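Local coordinates for protein chitinase (Chromobacterium violaceum, PDB 4TXG) that probably binds chitin and hydrolyses its glycosidic bonds, as a glycoside hydrolase of family 18, at residues A[158-163]-A[173-178]; A[162-167]-A[503-508]; A[186-191]-A[230-235]; A[238-241]-A[247-250]. One frame throughout, in Å; residues are numbered along the deposited sequence.

Interaction 1. Residues A[158-163]-A[173-178]. With CS (cesium ion), chain N.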
loop_
_atom_site.group_PDB
_atom_site.type_symbol
_atom_site.label_atom_id
_atom_site.label_comp_id
_atom_site.label_asym_id
_atom_site.label_seq_id
_atom_site.Cartn_x
_atom_site.Cartn_y
_atom_site.Cartn_z
ATOM N N GLY A 158 -12.360 0.275 -0.058
ATOM C CA GLY A 158 -12.535 1.045 -1.276
ATOM C C GLY A 158 -12.097 2.483 -1.104
ATOM O O GLY A 158 -12.468 3.133 -0.122
ATOM N N TYR A 159 -11.286 2.973 -2.040
ATOM C CA TYR A 159 -10.968 4.392 -2.088
ATOM C C TYR A 159 -12.088 5.168 -2.757
ATOM O O TYR A 159 -12.510 4.838 -3.868
ATOM C CB TYR A 159 -9.665 4.640 -2.837
ATOM C CG TYR A 159 -8.448 4.521 -1.962
ATOM C CD1 TYR A 159 -7.992 5.607 -1.233
ATOM C CD2 TYR A 159 -7.741 3.329 -1.884
ATOM C CE1 TYR A 159 -6.876 5.506 -0.432
ATOM C CE2 TYR A 159 -6.618 3.219 -1.092
ATOM C CZ TYR A 159 -6.188 4.314 -0.366
ATOM O OH TYR A 159 -5.069 4.203 0.437
ATOM N N PHE A 160 -12.555 6.197 -2.065
ATOM C CA PHE A 160 -13.563 7.125 -2.573
ATOM C C PHE A 160 -12.908 8.459 -2.886
ATOM O O PHE A 160 -12.397 9.116 -1.984
ATOM C CB PHE A 160 -14.664 7.330 -1.535
ATOM C CG PHE A 160 -15.700 8.339 -1.942
ATOM C CD1 PHE A 160 -16.775 7.957 -2.739
ATOM C CD2 PHE A 160 -15.596 9.664 -1.543
ATOM C CE1 PHE A 160 -17.739 8.878 -3.113
ATOM C CE2 PHE A 160 -16.553 10.599 -1.918
ATOM C CZ PHE A 160 -17.633 10.202 -2.705
ATOM N N THR A 161 -12.921 8.863 -4.150
ATOM C CA THR A 161 -12.278 10.117 -4.529
ATOM C C THR A 161 -13.238 11.283 -4.399
ATOM O O THR A 161 -14.427 11.162 -4.706
ATOM C CB THR A 161 -11.719 10.055 -5.967
ATOM O OG1 THR A 161 -12.782 9.791 -6.889
ATOM C CG2 THR A 161 -10.673 8.949 -6.083
ATOM N N SER A 162 -12.709 12.422 -3.955
ATOM C CA SER A 162 -13.537 13.594 -3.641
ATOM C C SER A 162 -13.989 14.382 -4.856
ATOM O O SER A 162 -14.895 15.221 -4.752
ATOM C CB SER A 162 -12.771 14.536 -2.708
ATOM O OG SER A 162 -11.656 15.123 -3.371
ATOM N N TRP A 163 -13.362 14.128 -6.004
ATOM C CA TRP A 163 -13.511 15.047 -7.124
ATOM C C TRP A 163 -14.543 14.665 -8.181
ATOM O O TRP A 163 -14.645 15.349 -9.194
ATOM C CB TRP A 163 -12.151 15.266 -7.808
ATOM C CG TRP A 163 -11.331 14.033 -8.131
ATOM C CD1 TRP A 163 -11.365 13.302 -9.290
ATOM C CD2 TRP A 163 -10.320 13.431 -7.312
ATOM N NE1 TRP A 163 -10.452 12.273 -9.231
ATOM C CE2 TRP A 163 -9.794 12.333 -8.025
ATOM C CE3 TRP A 163 -9.808 13.713 -6.039
ATOM C CZ2 TRP A 163 -8.787 11.519 -7.513
ATOM C CZ3 TRP A 163 -8.811 12.901 -5.529
ATOM C CH2 TRP A 163 -8.311 11.817 -6.262
ATOM N N TYR A 173 -19.866 10.459 -8.776
ATOM C CA TYR A 173 -19.875 9.300 -7.905
ATOM C C TYR A 173 -19.872 9.815 -6.481
ATOM O O TYR A 173 -18.865 10.330 -5.999
ATOM C CB TYR A 173 -18.682 8.384 -8.166
ATOM C CG TYR A 173 -18.789 7.063 -7.438
ATOM C CD1 TYR A 173 -18.331 6.926 -6.134
ATOM C CD2 TYR A 173 -19.365 5.957 -8.053
ATOM C CE1 TYR A 173 -18.434 5.715 -5.464
ATOM C CE2 TYR A 173 -19.474 4.740 -7.391
ATOM C CZ TYR A 173 -19.001 4.627 -6.098
ATOM O OH TYR A 173 -19.104 3.415 -5.446
ATOM N N LEU A 174 -21.020 9.687 -5.826
ATOM C CA LEU A 174 -21.243 10.278 -4.512
ATOM C C LEU A 174 -21.200 9.219 -3.425
ATOM O O LEU A 174 -21.196 8.020 -3.717
ATOM C CB LEU A 174 -22.592 10.994 -4.486
ATOM C CG LEU A 174 -22.780 12.016 -5.610
ATOM C CD1 LEU A 174 -24.115 12.729 -5.421
ATOM C CD2 LEU A 174 -21.613 13.008 -5.622
ATOM N N ALA A 175 -21.160 9.656 -2.170
ATOM C CA ALA A 175 -21.041 8.710 -1.061
ATOM C C ALA A 175 -22.266 7.795 -1.022
ATOM O O ALA A 175 -22.204 6.661 -0.542
ATOM C CB ALA A 175 -20.864 9.458 0.267
ATOM N N SER A 176 -23.372 8.282 -1.572
ATOM C CA SER A 176 -24.595 7.498 -1.652
ATOM C C SER A 176 -24.543 6.403 -2.721
ATOM O O SER A 176 -25.409 5.535 -2.745
ATOM C CB SER A 176 -25.788 8.425 -1.914
ATOM O OG SER A 176 -25.542 9.261 -3.031
ATOM N N ASP A 177 -23.534 6.441 -3.596
ATOM C CA ASP A 177 -23.366 5.432 -4.650
ATOM C C ASP A 177 -22.482 4.260 -4.224
ATOM O O ASP A 177 -22.368 3.256 -4.938
ATOM C CB ASP A 177 -22.767 6.076 -5.908
ATOM C CG ASP A 177 -23.678 7.135 -6.504
ATOM O OD1 ASP A 177 -24.888 6.865 -6.610
ATOM O OD2 ASP A 177 -23.193 8.237 -6.845
ATOM N N ILE A 178 -21.841 4.410 -3.070
ATOM C CA ILE A 178 -20.966 3.384 -2.516
ATOM C C ILE A 178 -21.754 2.123 -2.159
ATOM O O ILE A 178 -22.862 2.221 -1.624
ATOM C CB ILE A 178 -20.243 3.928 -1.257
ATOM C CG1 ILE A 178 -19.273 5.056 -1.625
ATOM C CG2 ILE A 178 -19.506 2.817 -0.508
ATOM C CD1 ILE A 178 -18.650 5.738 -0.405
HETATM CS CS CS N . -26.005 2.328 -2.581
HETATM O O HOH W 1 -16.838 12.480 -5.613
HETATM O O HOH W 2 -15.808 9.324 -6.342
HETATM O O HOH W 3 -28.087 4.582 -1.966
HETATM O O HOH W 4 -26.782 2.118 0.272
#

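Interaction 2. Residues A[162-167]-A[503-508]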
loop_
_atom_site.group_PDB
_atom_site.type_symbol
_atom_site.label_atom_id
_atom_site.label_comp_id
_atom_site.label_asym_id
_atom_site.label_seq_id
_atom_site.Cartn_x
_atom_site.Cartn_y
_atom_site.Cartn_z
ATOM N N SER A 162 -12.709 12.422 -3.955
ATOM C CA SER A 162 -13.537 13.594 -3.641
ATOM C C SER A 162 -13.989 14.382 -4.856
ATOM O O SER A 162 -14.895 15.221 -4.752
ATOM C CB SER A 162 -12.771 14.536 -2.708
ATOM O OG SER A 162 -11.656 15.123 -3.371
ATOM N N TRP A 163 -13.362 14.128 -6.004
ATOM C CA TRP A 163 -13.511 15.047 -7.124
ATOM C C TRP A 163 -14.543 14.665 -8.181
ATOM O O TRP A 163 -14.645 15.349 -9.194
ATOM C CB TRP A 163 -12.151 15.266 -7.808
ATOM C CG TRP A 163 -11.331 14.033 -8.131
ATOM C CD1 TRP A 163 -11.365 13.302 -9.290
ATOM C CD2 TRP A 163 -10.320 13.431 -7.312
ATOM N NE1 TRP A 163 -10.452 12.273 -9.231
ATOM C CE2 TRP A 163 -9.794 12.333 -8.025
ATOM C CE3 TRP A 163 -9.808 13.713 -6.039
ATOM C CZ2 TRP A 163 -8.787 11.519 -7.513
ATOM C CZ3 TRP A 163 -8.811 12.901 -5.529
ATOM C CH2 TRP A 163 -8.311 11.817 -6.262
ATOM N N ARG A 164 -15.324 13.613 -7.955
ATOM C CA ARG A 164 -16.362 13.249 -8.921
ATOM C C ARG A 164 -17.740 13.733 -8.449
ATOM O O ARG A 164 -18.669 12.952 -8.230
ATOM C CB ARG A 164 -16.346 11.741 -9.177
ATOM C CG ARG A 164 -14.941 11.264 -9.583
ATOM C CD ARG A 164 -14.912 9.861 -10.184
ATOM N NE ARG A 164 -13.529 9.470 -10.442
ATOM C CZ ARG A 164 -12.845 9.832 -11.520
ATOM N NH1 ARG A 164 -13.429 10.566 -12.458
ATOM N NH2 ARG A 164 -11.577 9.455 -11.664
ATOM N N THR A 165 -17.853 15.050 -8.319
ATOM C CA THR A 165 -19.024 15.686 -7.739
ATOM C C THR A 165 -20.118 15.894 -8.768
ATOM O O THR A 165 -21.257 16.188 -8.415
ATOM C CB THR A 165 -18.673 17.048 -7.143
ATOM O OG1 THR A 165 -18.291 17.935 -8.204
ATOM C CG2 THR A 165 -17.524 16.908 -6.163
ATOM N N GLY A 166 -19.753 15.760 -10.039
ATOM C CA GLY A 166 -20.687 15.981 -11.127
ATOM C C GLY A 166 -21.029 17.434 -11.417
ATOM O O GLY A 166 -21.853 17.706 -12.289
ATOM N N LYS A 167 -20.406 18.374 -10.713
ATOM C CA LYS A 167 -20.804 19.780 -10.856
ATOM C C LYS A 167 -20.426 20.364 -12.222
ATOM O O LYS A 167 -21.025 21.349 -12.669
ATOM C CB LYS A 167 -20.191 20.630 -9.738
ATOM C CG LYS A 167 -20.694 20.288 -8.338
ATOM C CD LYS A 167 -22.188 20.546 -8.203
ATOM C CE LYS A 167 -22.685 20.241 -6.791
ATOM N NZ LYS A 167 -24.134 20.574 -6.636
ATOM N N ASN A 503 -8.445 7.019 -23.293
ATOM C CA ASN A 503 -7.827 7.754 -22.194
ATOM C C ASN A 503 -8.823 8.716 -21.527
ATOM O O ASN A 503 -8.488 9.857 -21.226
ATOM C CB ASN A 503 -6.600 8.510 -22.737
ATOM C CG ASN A 503 -5.725 9.117 -21.648
ATOM O OD1 ASN A 503 -5.512 8.532 -20.587
ATOM N ND2 ASN A 503 -5.207 10.311 -21.920
ATOM N N ILE A 504 -10.051 8.256 -21.295
ATOM C CA ILE A 504 -11.117 9.192 -20.934
ATOM C C ILE A 504 -11.015 9.737 -19.511
ATOM O O ILE A 504 -11.627 10.750 -19.196
ATOM C CB ILE A 504 -12.523 8.565 -21.134
ATOM C CG1 ILE A 504 -12.886 7.575 -20.022
ATOM C CG2 ILE A 504 -12.624 7.926 -22.514
ATOM C CD1 ILE A 504 -14.382 7.166 -20.053
ATOM N N TRP A 505 -10.236 9.077 -18.657
ATOM C CA TRP A 505 -10.019 9.581 -17.305
ATOM C C TRP A 505 -8.666 10.285 -17.196
ATOM O O TRP A 505 -8.020 10.254 -16.151
ATOM C CB TRP A 505 -10.118 8.448 -16.289
ATOM C CG TRP A 505 -11.492 8.303 -15.710
ATOM C CD1 TRP A 505 -12.638 8.906 -16.143
ATOM C CD2 TRP A 505 -11.860 7.502 -14.582
ATOM N NE1 TRP A 505 -13.700 8.533 -15.347
ATOM C CE2 TRP A 505 -13.246 7.668 -14.384
ATOM C CE3 TRP A 505 -11.150 6.663 -13.718
ATOM C CZ2 TRP A 505 -13.938 7.027 -13.349
ATOM C CZ3 TRP A 505 -11.840 6.025 -12.698
ATOM C CH2 TRP A 505 -13.213 6.215 -12.520
ATOM N N HIS A 506 -8.253 10.932 -18.282
ATOM C CA HIS A 506 -7.003 11.691 -18.303
ATOM C C HIS A 506 -7.000 12.880 -17.349
ATOM O O HIS A 506 -8.053 13.423 -16.997
ATOM C CB HIS A 506 -6.724 12.205 -19.713
ATOM C CG HIS A 506 -7.814 13.078 -20.256
ATOM N ND1 HIS A 506 -8.787 12.607 -21.112
ATOM C CD2 HIS A 506 -8.096 14.386 -20.049
ATOM C CE1 HIS A 506 -9.618 13.589 -21.415
ATOM N NE2 HIS A 506 -9.220 14.681 -20.784
ATOM N N ASP A 507 -5.800 13.272 -16.939
ATOM C CA ASP A 507 -5.562 14.583 -16.354
ATOM C C ASP A 507 -5.249 15.579 -17.472
ATOM O O ASP A 507 -4.966 15.184 -18.608
ATOM C CB ASP A 507 -4.408 14.536 -15.348
ATOM C CG ASP A 507 -4.751 13.741 -14.099
ATOM O OD1 ASP A 507 -5.925 13.773 -13.675
ATOM O OD2 ASP A 507 -3.844 13.082 -13.543
ATOM N N LEU A 508 -5.306 16.867 -17.151
ATOM C CA LEU A 508 -4.957 17.912 -18.106
ATOM C C LEU A 508 -3.655 18.594 -17.703
ATOM O O LEU A 508 -3.382 18.756 -16.517
ATOM C CB LEU A 508 -6.079 18.949 -18.201
ATOM C CG LEU A 508 -7.449 18.447 -18.652
ATOM C CD1 LEU A 508 -8.519 19.494 -18.376
ATOM C CD2 LEU A 508 -7.421 18.096 -20.129
HETATM O O HOH W 5 -9.782 10.794 -13.666
#

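Interaction 3. Residues A[186-191]-A[230-235]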
loop_
_atom_site.group_PDB
_atom_site.type_symbol
_atom_site.label_atom_id
_atom_site.label_comp_id
_atom_site.label_asym_id
_atom_site.label_seq_id
_atom_site.Cartn_x
_atom_site.Cartn_y
_atom_site.Cartn_z
ATOM N N ILE A 186 -13.831 2.332 4.038
ATOM C CA ILE A 186 -13.796 3.330 2.970
ATOM C C ILE A 186 -12.739 4.370 3.287
ATOM O O ILE A 186 -12.740 4.953 4.371
ATOM C CB ILE A 186 -15.140 4.040 2.808
ATOM C CG1 ILE A 186 -16.249 3.036 2.478
ATOM C CG2 ILE A 186 -15.037 5.159 1.753
ATOM C CD1 ILE A 186 -17.653 3.590 2.765
ATOM N N ASN A 187 -11.843 4.593 2.335
ATOM C CA ASN A 187 -10.812 5.615 2.460
ATOM C C ASN A 187 -11.191 6.830 1.630
ATOM O O ASN A 187 -11.396 6.712 0.424
ATOM C CB ASN A 187 -9.459 5.093 1.978
ATOM C CG ASN A 187 -8.847 4.062 2.906
ATOM O OD1 ASN A 187 -9.245 3.918 4.057
ATOM N ND2 ASN A 187 -7.846 3.346 2.397
ATOM N N TYR A 188 -11.261 7.995 2.264
ATOM C CA TYR A 188 -11.576 9.226 1.551
ATOM C C TYR A 188 -10.311 9.887 1.022
ATOM O O TYR A 188 -9.406 10.212 1.797
ATOM C CB TYR A 188 -12.320 10.187 2.483
ATOM C CG TYR A 188 -12.724 11.499 1.853
ATOM C CD1 TYR A 188 -11.828 12.566 1.761
ATOM C CD2 TYR A 188 -14.018 11.677 1.370
ATOM C CE1 TYR A 188 -12.215 13.785 1.201
ATOM C CE2 TYR A 188 -14.404 12.872 0.802
ATOM C CZ TYR A 188 -13.505 13.923 0.722
ATOM O OH TYR A 188 -13.908 15.116 0.169
ATOM N N ALA A 189 -10.273 10.114 -0.288
ATOM C CA ALA A 189 -9.104 10.689 -0.965
ATOM C C ALA A 189 -9.415 12.064 -1.546
ATOM O O ALA A 189 -10.358 12.178 -2.326
ATOM C CB ALA A 189 -8.643 9.738 -2.085
ATOM N N PHE A 190 -8.662 13.122 -1.217
ATOM C CA PHE A 190 -7.514 13.141 -0.301
ATOM C C PHE A 190 -7.549 14.347 0.621
ATOM O O PHE A 190 -7.958 15.438 0.207
ATOM C CB PHE A 190 -6.185 13.232 -1.061
ATOM C CG PHE A 190 -5.731 11.952 -1.682
ATOM C CD1 PHE A 190 -5.302 10.902 -0.890
ATOM C CD2 PHE A 190 -5.678 11.826 -3.059
ATOM C CE1 PHE A 190 -4.858 9.729 -1.474
ATOM C CE2 PHE A 190 -5.239 10.658 -3.649
ATOM C CZ PHE A 190 -4.829 9.613 -2.848
ATOM N N ALA A 191 -7.060 14.172 1.845
ATOM C CA ALA A 191 -6.591 15.307 2.630
ATOM C C ALA A 191 -5.128 15.585 2.262
ATOM O O ALA A 191 -4.472 14.763 1.616
ATOM C CB ALA A 191 -6.732 15.041 4.130
ATOM N N LYS A 230 -21.743 19.973 5.481
ATOM C CA LYS A 230 -22.467 19.345 4.387
ATOM C C LYS A 230 -21.502 18.443 3.618
ATOM O O LYS A 230 -20.668 17.778 4.229
ATOM C CB LYS A 230 -23.099 20.406 3.484
ATOM C CG LYS A 230 -24.178 21.216 4.201
ATOM C CD LYS A 230 -24.926 22.152 3.263
ATOM C CE LYS A 230 -24.020 23.234 2.715
ATOM N NZ LYS A 230 -24.811 24.306 2.026
ATOM N N GLY A 231 -21.632 18.396 2.298
ATOM C CA GLY A 231 -20.661 17.704 1.461
ATOM C C GLY A 231 -20.593 16.190 1.596
ATOM O O GLY A 231 -21.498 15.554 2.155
ATOM N N HIS A 232 -19.523 15.606 1.048
ATOM C CA HIS A 232 -19.299 14.163 1.154
ATOM C C HIS A 232 -19.353 13.689 2.607
ATOM O O HIS A 232 -19.866 12.608 2.897
ATOM C CB HIS A 232 -17.932 13.760 0.586
ATOM C CG HIS A 232 -17.760 14.000 -0.888
ATOM N ND1 HIS A 232 -18.650 13.546 -1.836
ATOM C CD2 HIS A 232 -16.757 14.605 -1.566
ATOM C CE1 HIS A 232 -18.216 13.886 -3.041
ATOM N NE2 HIS A 232 -17.065 14.514 -2.904
ATOM N N PHE A 233 -18.792 14.481 3.518
ATOM C CA PHE A 233 -18.664 14.040 4.907
ATOM C C PHE A 233 -20.030 13.852 5.573
ATOM O O PHE A 233 -20.222 12.944 6.380
ATOM C CB PHE A 233 -17.833 15.034 5.725
ATOM C CG PHE A 233 -16.334 14.987 5.436
ATOM C CD1 PHE A 233 -15.820 14.206 4.416
ATOM C CD2 PHE A 233 -15.457 15.746 6.204
ATOM C CE1 PHE A 233 -14.447 14.182 4.157
ATOM C CE2 PHE A 233 -14.091 15.730 5.962
ATOM C CZ PHE A 233 -13.584 14.939 4.940
ATOM N N ASN A 234 -20.968 14.734 5.248
ATOM C CA ASN A 234 -22.329 14.617 5.773
ATOM C C ASN A 234 -22.942 13.262 5.377
ATOM O O ASN A 234 -23.499 12.540 6.215
ATOM C CB ASN A 234 -23.182 15.788 5.260
ATOM C CG ASN A 234 -24.564 15.841 5.893
ATOM O OD1 ASN A 234 -25.377 14.931 5.715
ATOM N ND2 ASN A 234 -24.846 16.926 6.609
ATOM N N LEU A 235 -22.828 12.910 4.101
ATOM C CA LEU A 235 -23.348 11.631 3.628
ATOM C C LEU A 235 -22.603 10.445 4.262
ATOM O O LEU A 235 -23.230 9.458 4.637
ATOM C CB LEU A 235 -23.279 11.561 2.094
ATOM C CG LEU A 235 -24.269 12.507 1.394
ATOM C CD1 LEU A 235 -24.178 12.425 -0.127
ATOM C CD2 LEU A 235 -25.696 12.196 1.852
#

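Interaction 4. Residues A[238-241]-A[247-250]. With CS (cesium ion), chain E.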
loop_
_atom_site.group_PDB
_atom_site.type_symbol
_atom_site.label_atom_id
_atom_site.label_comp_id
_atom_site.label_asym_id
_atom_site.label_seq_id
_atom_site.Cartn_x
_atom_site.Cartn_y
_atom_site.Cartn_z
ATOM N N GLN A 238 -24.001 9.916 7.702
ATOM C CA GLN A 238 -25.348 9.347 7.618
ATOM C C GLN A 238 -25.373 7.855 7.293
ATOM O O GLN A 238 -26.099 7.081 7.918
ATOM C CB GLN A 238 -26.152 10.084 6.564
ATOM C CG GLN A 238 -26.643 11.438 6.988
ATOM C CD GLN A 238 -27.593 11.989 5.965
ATOM O OE1 GLN A 238 -28.774 11.655 5.972
ATOM N NE2 GLN A 238 -27.079 12.805 5.048
ATOM N N TYR A 239 -24.607 7.455 6.287
ATOM C CA TYR A 239 -24.655 6.064 5.849
ATOM C C TYR A 239 -24.015 5.140 6.872
ATOM O O TYR A 239 -24.426 3.990 7.005
ATOM C CB TYR A 239 -24.004 5.901 4.473
ATOM C CG TYR A 239 -24.969 6.222 3.360
ATOM C CD1 TYR A 239 -25.154 7.525 2.934
ATOM C CD2 TYR A 239 -25.729 5.222 2.764
ATOM C CE1 TYR A 239 -26.066 7.827 1.931
ATOM C CE2 TYR A 239 -26.639 5.513 1.762
ATOM C CZ TYR A 239 -26.804 6.817 1.350
ATOM O OH TYR A 239 -27.715 7.108 0.353
ATOM N N LYS A 240 -23.032 5.638 7.615
ATOM C CA LYS A 240 -22.425 4.818 8.657
ATOM C C LYS A 240 -23.435 4.423 9.729
ATOM O O LYS A 240 -23.277 3.389 10.371
ATOM C CB LYS A 240 -21.231 5.533 9.295
ATOM C CG LYS A 240 -20.014 5.540 8.397
ATOM C CD LYS A 240 -18.728 5.408 9.185
ATOM C CE LYS A 240 -18.444 6.626 10.006
ATOM N NZ LYS A 240 -17.145 6.477 10.734
ATOM N N ARG A 241 -24.482 5.229 9.916
ATOM C CA ARG A 241 -25.520 4.874 10.881
ATOM C C ARG A 241 -26.294 3.638 10.437
ATOM O O ARG A 241 -26.722 2.824 11.263
ATOM C CB ARG A 241 -26.492 6.038 11.088
ATOM C CG ARG A 241 -25.824 7.309 11.561
ATOM C CD ARG A 241 -26.871 8.389 11.716
ATOM N NE ARG A 241 -26.299 9.675 12.080
ATOM C CZ ARG A 241 -26.773 10.830 11.631
ATOM N NH1 ARG A 241 -27.805 10.833 10.797
ATOM N NH2 ARG A 241 -26.215 11.969 12.005
ATOM N N LYS A 247 -15.986 1.017 8.458
ATOM C CA LYS A 247 -15.073 2.065 8.921
ATOM C C LYS A 247 -14.835 3.123 7.847
ATOM O O LYS A 247 -14.795 2.801 6.662
ATOM C CB LYS A 247 -13.728 1.451 9.334
ATOM C CG LYS A 247 -13.843 0.363 10.394
ATOM C CD LYS A 247 -14.248 0.981 11.738
ATOM C CE LYS A 247 -14.852 -0.053 12.678
ATOM N NZ LYS A 247 -13.983 -1.236 12.801
ATOM N N THR A 248 -14.673 4.380 8.254
ATOM C CA THR A 248 -14.153 5.382 7.325
ATOM C C THR A 248 -12.813 5.925 7.810
ATOM O O THR A 248 -12.605 6.143 9.009
ATOM C CB THR A 248 -15.140 6.553 7.111
ATOM O OG1 THR A 248 -15.478 7.155 8.370
ATOM C CG2 THR A 248 -16.404 6.050 6.428
ATOM N N LEU A 249 -11.891 6.108 6.869
ATOM C CA LEU A 249 -10.581 6.657 7.181
ATOM C C LEU A 249 -10.277 7.814 6.240
ATOM O O LEU A 249 -10.679 7.799 5.075
ATOM C CB LEU A 249 -9.484 5.585 7.072
ATOM C CG LEU A 249 -9.575 4.453 8.110
ATOM C CD1 LEU A 249 -10.379 3.284 7.558
ATOM C CD2 LEU A 249 -8.193 3.996 8.543
ATOM N N ILE A 250 -9.580 8.819 6.751
ATOM C CA ILE A 250 -9.165 9.938 5.914
ATOM C C ILE A 250 -7.769 9.650 5.342
ATOM O O ILE A 250 -6.808 9.421 6.090
ATOM C CB ILE A 250 -9.213 11.280 6.709
ATOM C CG1 ILE A 250 -8.780 12.455 5.822
ATOM C CG2 ILE A 250 -8.397 11.208 8.023
ATOM C CD1 ILE A 250 -9.696 12.677 4.596
HETATM CS CS CS E . -31.353 13.042 5.575
#

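Interaction 1. Residues A[158-163]-A[173-178]
Phe160, on the first strand of the (beta/alpha)8 barrel, drives its ring into the bend made by residues 173-178, in the loop between strands 155-161 and 185-193. One side of the ring, CD1 through CZ, does the touching, and much of what it meets is backbone. Phe160 CE1 lies 3.4 Å from the carbonyl O of Tyr173, and Phe160 CZ is 3.6 Å from Ala175 N. Tyr173 turns an edge to the phenyl, with its CD1 3.6 Å from Phe160 CE1, which stays near the tyrosine plane. From Ile178 comes the methyl end, CD1 standing 3.7 Å from Phe160 CD1, on a side chain running roughly perpendicular to the phenylalanine. With CG anti to the backbone N (chi1 176°), the Phe160 ring is carried off the strand and into the loop.

Two waters lie between Thr161 O and Tyr173 O, placed to donate to both, though with other acceptors in reach not every such bond need form at once; one of them stands over the rim of a Phe160 face. Farther out, His232 of helix 231-242 meets the Phe160 ring edge-to-face, and Ala175 packs on Leu235 and Leu236 of the same helix. The bend is fixed from within by a reciprocal pair of bonds: Asp177 N donates to Leu174 O at 2.8 Å, and Leu174 N returns an almost straight bond (174°) to the carboxylate of Asp177. On its outer side Ser176 O and Ile178 O each coordinate a cesium ion at 3.3 Å, alongside two waters.

Interaction 2. Residues A[162-167]-A[503-508]
A cation-pi stack between Arg164 and Trp505 joins two loops on the carboxyl-end side of the barrel strands: the one leaving strand 155-161 and one from the long insertion after strand 457-462, the position of the insertion domain in many family 18 chitinases. The guanidinium lies flat on the indole, the planes 11° apart. Its CZ is 3.6 Å from the centroid of the six-membered ring of Trp505, over the face and 16° off the ring normal. Arg164 NH1 reaches over the five-membered side, 3.5 Å from Trp505 NE1, while NH2 is equally close to Trp505 CE3. The arginine chain runs extended from CG to NE, and a turn at the last torsion (chi4 -82°) lays the group down on the ring. Trp163 NE1 approaches the opposite guanidinium face near its rim. A water accepts from Arg164 NH2 at 3.0 Å and donates to Trp505 O at 3.1 Å, adding a polar link beside the stack. Trp505 sits in a type I turn from Asn503 to His506, where Asn503 O accepts from His506 ND1 at 2.8 Å and weakly from His506 N.

Both partners have a second hold that fixes their rotation: Arg164 NE forms a salt bridge with Glu604, just past strand 599-603, and Trp505 NE1 bonds to Tyr540 OH. The stack thereby sits between the ends of strands 155-161 and 599-603, adjacent in the barrel, and the segment leading to helix 522-530.

Interaction 3. Residues A[186-191]-A[230-235]
CE1 of Phe233 stands over the centre of the Tyr188 ring, so near the axis that all six ring carbons of the tyrosine lie at almost the same distance from it. The closest approach is 3.6 Å, from Phe233 CE1 to Tyr188 CZ. The result is a T-shaped pair, the edge of Phe233 toward the face of Tyr188, with centroids 4.9 Å apart and planes at 73°. His232 takes a different part of the same ring. Its CB lies near the tyrosine plane, 3.6 Å from Tyr188 CE2, and its CD2 meets Tyr188 OH at 3.4 Å, the hydroxyl lying near the imidazole plane. Consecutive residues at the start of the helix thus hold one tyrosine over a face and at an edge.

This aromatic cluster is part of the strand-to-helix packing of the (beta/alpha)8 barrel, where helix 231-242 lies on the outside of strand 185-193. Tyr188 points its CB at the helix, and a fully extended first torsion (chi1 -179°) carries the ring out between the layers. The neighbouring Asn187 faces the other way, onto Asp310 of the family's DxxDxDxE signature. A cis peptide precedes Phe190, whose side chain touches Asp312 of that signature; cis bonds between non-proline residues are a known feature of family 18 barrels.

Beyond the cluster, Phe233 also makes edge-to-face pairs with Tyr304 and Phe306. The polar end of His232 is engaged as well: NE2 is hydrogen-bonded to Ser162 O, while the imidazole meets the indole of Trp215.

Interaction 4. Residues A[238-241]-A[247-250]
Lys240 of helix 231-242 and Thr248 of strand 247-253 reach toward each other tip to tip, across the short turn that brings the chain from the helix back into the barrel sheet. The strand begins at Lys247, whose backbone pairs with Ile186 of the parallel strand beside it and whose CB is directed away from the helix. Thr248, next in line, points its CB the opposite way and carries the contact. Its OG1 lies between the backbone N and the carbonyl carbon (chi1 56°), and there it accepts a hydrogen bond from Lys240 NZ at 3.0 Å. The methyl branch is used too: Thr248 CG2 packs 3.7 Å from Lys240 CD, so a methylene near the end of the lysine touches the methyl while the ammonium meets the hydroxyl. Bends at chi2 and chi3 (-144° and -69°) give the lysine this path. Leu249 turns back from the helix onto Asn187, and Ile250 again faces the outer layer, packing on Phe300 and Leu301 of helix 287-304. Two residues before Lys240, Gln238 OE1 coordinates a cesium ion at 3.0 Å.

Thr248 is a secondary partner for the ammonium group. Lys240 NZ also forms a salt bridge with Asp307 OD2, the first aspartate of the DxxDxDxE signature, and a hydrogen bond with Gly305 O. The same Asp307 oxygen is bonded to Thr248 N. Three oxygen partners, one of them a carboxylate, would probably stabilise the charged form of the lysine.

Interactions 1, 3 and 4 are tied together by the first three barrel strands. Interactions 1 and 3, with centres 8 Å apart, join through the parallel pairing of their strands, Phe160 N to Asn187 O at 2.8 Å. Interactions 3 and 4, their centres 9 Å apart, are joined by Tyr188 N to Leu249 O (2.9 Å), and both draw on helix 231-242. Interaction 2 is attached through the loop after strand 155-161, sharing Ser162 and Trp163 with interaction 1, but lies 23 Å from interaction 4, centre to centre. A further joint is Ser176 CB against Tyr239 OH, at 3.3 Å, between interactions 1 and 4. Toward the barrel interior, Tyr159 OH bonds to Asp310, placing strand 155-161 beside the family's acidic signature.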